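Long-range contact in arginine kinase (Cydia pomonella granulosis virus, PDB 6VVG), which probably acts as a protein kinase that transfers phosphate from ATP to serine or threonine side chains: residues 124-129 against 194-199. Residues are numbered along the deposited sequence; the frame is centred on the assembly and turned at random.
Sequences TLVTAL and FDWWAV
Val199 meets Leu129 and Leu125 tip to tip, its CG2 methyl lying 3.4 Å from Leu129 CD1, tighter than a usual carbon contact, and 3.8 Å from Leu125 CD2. With chi1 at 168°, CG1 stands opposite the backbone N and CG2 beside it, which turns CG1 to another neighbour, Val126 CG2, at 4.1 Å. A short, branched valine suits this place because its two methyls divide the work, CG2 against both leucines and CG1 against Val126. The large flat indole of Trp196 reaches across to the Val126-Leu129 turn: its CH2 comes to 3.5 Å from Val126 O, which sits at the ring edge, in plane. The same CH2 lies 3.8 Å from Leu129 CB, while the Val126 side chain crosses the indole at about a right angle. Tyr268 and Ile271 of helix 268-272 also pack on Trp196 and Val126, and His133 meets the indole edge-to-face.

Next to Leu129 CD2, at 4.2 Å, lies Asp195 OD2; its carboxylate is buried yet well satisfied: OD2 takes hydrogen bonds from His133 NE2 and His139 N, and OD1 one from Asn140 N. Aspartate suits this place because its two oxygens can grip two successive backbone amides. The helices run nearly antiparallel, at 169° with axes 11.1 Å apart. This is helix 115-133 (αE) against helix 192-208 (αF) in the protein kinase C-lobe, whose αF aspartate holds the backbone of the catalytic loop's HRD-type motif.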
loop_
_atom_site.group_PDB
_atom_site.type_symbol
_atom_site.label_atom_id
_atom_site.label_comp_id
_atom_site.label_asym_id
_atom_site.label_seq_id
_atom_site.Cartn_x
_atom_site.Cartn_y
_atom_site.Cartn_z
ATOM N N THR A 124 -22.248 -6.025 -8.810
ATOM C CA THR A 124 -21.329 -6.556 -7.811
ATOM C C THR A 124 -19.913 -6.046 -8.044
ATOM O O THR A 124 -19.236 -5.604 -7.109
ATOM C CB THR A 124 -21.361 -8.086 -7.840
ATOM O OG1 THR A 124 -22.705 -8.540 -7.641
ATOM C CG2 THR A 124 -20.459 -8.670 -6.762
ATOM N N LEU A 125 -19.446 -6.106 -9.293
ATOM C CA LEU A 125 -18.087 -5.673 -9.600
ATOM C C LEU A 125 -17.887 -4.203 -9.254
ATOM O O LEU A 125 -16.886 -3.830 -8.632
ATOM C CB LEU A 125 -17.788 -5.919 -11.077
ATOM C CG LEU A 125 -16.448 -5.422 -11.616
ATOM C CD1 LEU A 125 -15.305 -6.081 -10.874
ATOM C CD2 LEU A 125 -16.360 -5.686 -13.113
ATOM N N VAL A 126 -18.829 -3.351 -9.664
ATOM C CA VAL A 126 -18.716 -1.921 -9.394
ATOM C C VAL A 126 -18.706 -1.667 -7.892
ATOM O O VAL A 126 -17.893 -0.890 -7.378
ATOM C CB VAL A 126 -19.862 -1.160 -10.087
ATOM C CG1 VAL A 126 -19.926 0.282 -9.600
ATOM C CG2 VAL A 126 -19.696 -1.226 -11.603
ATOM N N THR A 127 -19.612 -2.326 -7.167
ATOM C CA THR A 127 -19.682 -2.152 -5.721
ATOM C C THR A 127 -18.398 -2.617 -5.050
ATOM O O THR A 127 -17.882 -1.947 -4.149
ATOM C CB THR A 127 -20.882 -2.917 -5.165
ATOM O OG1 THR A 127 -22.094 -2.334 -5.658
ATOM C CG2 THR A 127 -20.883 -2.898 -3.645
ATOM N N ALA A 128 -17.871 -3.767 -5.473
ATOM C CA ALA A 128 -16.654 -4.297 -4.869
ATOM C C ALA A 128 -15.469 -3.379 -5.137
ATOM O O ALA A 128 -14.702 -3.055 -4.224
ATOM C CB ALA A 128 -16.377 -5.702 -5.401
ATOM N N LEU A 129 -15.298 -2.956 -6.390
ATOM C CA LEU A 129 -14.183 -2.070 -6.711
ATOM C C LEU A 129 -14.312 -0.741 -5.975
ATOM O O LEU A 129 -13.309 -0.171 -5.530
ATOM C CB LEU A 129 -14.101 -1.848 -8.218
ATOM C CG LEU A 129 -13.547 -3.025 -9.026
ATOM C CD1 LEU A 129 -13.666 -2.763 -10.525
ATOM C CD2 LEU A 129 -12.101 -3.318 -8.650
ATOM N N PHE A 194 -9.141 4.386 -14.225
ATOM C CA PHE A 194 -8.463 3.249 -14.840
ATOM C C PHE A 194 -9.301 1.985 -14.684
ATOM O O PHE A 194 -9.547 1.255 -15.652
ATOM C CB PHE A 194 -7.091 3.024 -14.198
ATOM C CG PHE A 194 -6.037 4.010 -14.609
ATOM C CD1 PHE A 194 -6.372 5.267 -15.073
ATOM C CD2 PHE A 194 -4.696 3.671 -14.511
ATOM C CE1 PHE A 194 -5.391 6.165 -15.440
ATOM C CE2 PHE A 194 -3.711 4.564 -14.875
ATOM C CZ PHE A 194 -4.059 5.813 -15.340
ATOM N N ASP A 195 -9.728 1.710 -13.449
ATOM C CA ASP A 195 -10.532 0.524 -13.176
ATOM C C ASP A 195 -11.885 0.609 -13.869
ATOM O O ASP A 195 -12.370 -0.384 -14.423
ATOM C CB ASP A 195 -10.719 0.357 -11.666
ATOM C CG ASP A 195 -9.507 -0.253 -10.985
ATOM O OD1 ASP A 195 -8.604 -0.745 -11.690
ATOM O OD2 ASP A 195 -9.459 -0.243 -9.737
ATOM N N TRP A 196 -12.515 1.785 -13.843
ATOM C CA TRP A 196 -13.853 1.908 -14.413
ATOM C C TRP A 196 -13.839 1.648 -15.914
ATOM O O TRP A 196 -14.767 1.032 -16.448
ATOM C CB TRP A 196 -14.431 3.288 -14.098
ATOM C CG TRP A 196 -14.640 3.496 -12.624
ATOM C CD1 TRP A 196 -14.377 4.626 -11.907
ATOM C CD2 TRP A 196 -15.146 2.536 -11.684
ATOM N NE1 TRP A 196 -14.695 4.432 -10.584
ATOM C CE2 TRP A 196 -15.167 3.156 -10.421
ATOM C CE3 TRP A 196 -15.589 1.213 -11.791
ATOM C CZ2 TRP A 196 -15.611 2.500 -9.276
ATOM C CZ3 TRP A 196 -16.026 0.564 -10.653
ATOM C CH2 TRP A 196 -16.036 1.208 -9.412
ATOM N N TRP A 197 -12.797 2.107 -16.610
ATOM C CA TRP A 197 -12.682 1.814 -18.036
ATOM C C TRP A 197 -12.596 0.311 -18.273
ATOM O O TRP A 197 -13.284 -0.235 -19.143
ATOM C CB TRP A 197 -11.459 2.519 -18.625
ATOM C CG TRP A 197 -11.244 2.247 -20.081
ATOM C CD1 TRP A 197 -10.568 1.194 -20.628
ATOM C CD2 TRP A 197 -11.697 3.047 -21.179
ATOM N NE1 TRP A 197 -10.578 1.287 -21.999
ATOM C CE2 TRP A 197 -11.265 2.416 -22.363
ATOM C CE3 TRP A 197 -12.430 4.233 -21.276
ATOM C CZ2 TRP A 197 -11.537 2.934 -23.625
ATOM C CZ3 TRP A 197 -12.700 4.746 -22.531
ATOM C CH2 TRP A 197 -12.253 4.096 -23.690
ATOM N N ALA A 198 -11.753 -0.376 -17.501
ATOM C CA ALA A 198 -11.654 -1.826 -17.624
ATOM C C ALA A 198 -12.990 -2.492 -17.319
ATOM O O ALA A 198 -13.369 -3.468 -17.976
ATOM C CB ALA A 198 -10.562 -2.359 -16.696
ATOM N N VAL A 199 -13.715 -1.986 -16.319
ATOM C CA VAL A 199 -15.059 -2.495 -16.061
ATOM C C VAL A 199 -15.922 -2.343 -17.305
ATOM O O VAL A 199 -16.690 -3.244 -17.665
ATOM C CB VAL A 199 -15.687 -1.779 -14.851
ATOM C CG1 VAL A 199 -17.178 -2.088 -14.779
ATOM C CG2 VAL A 199 -14.985 -2.186 -13.566
#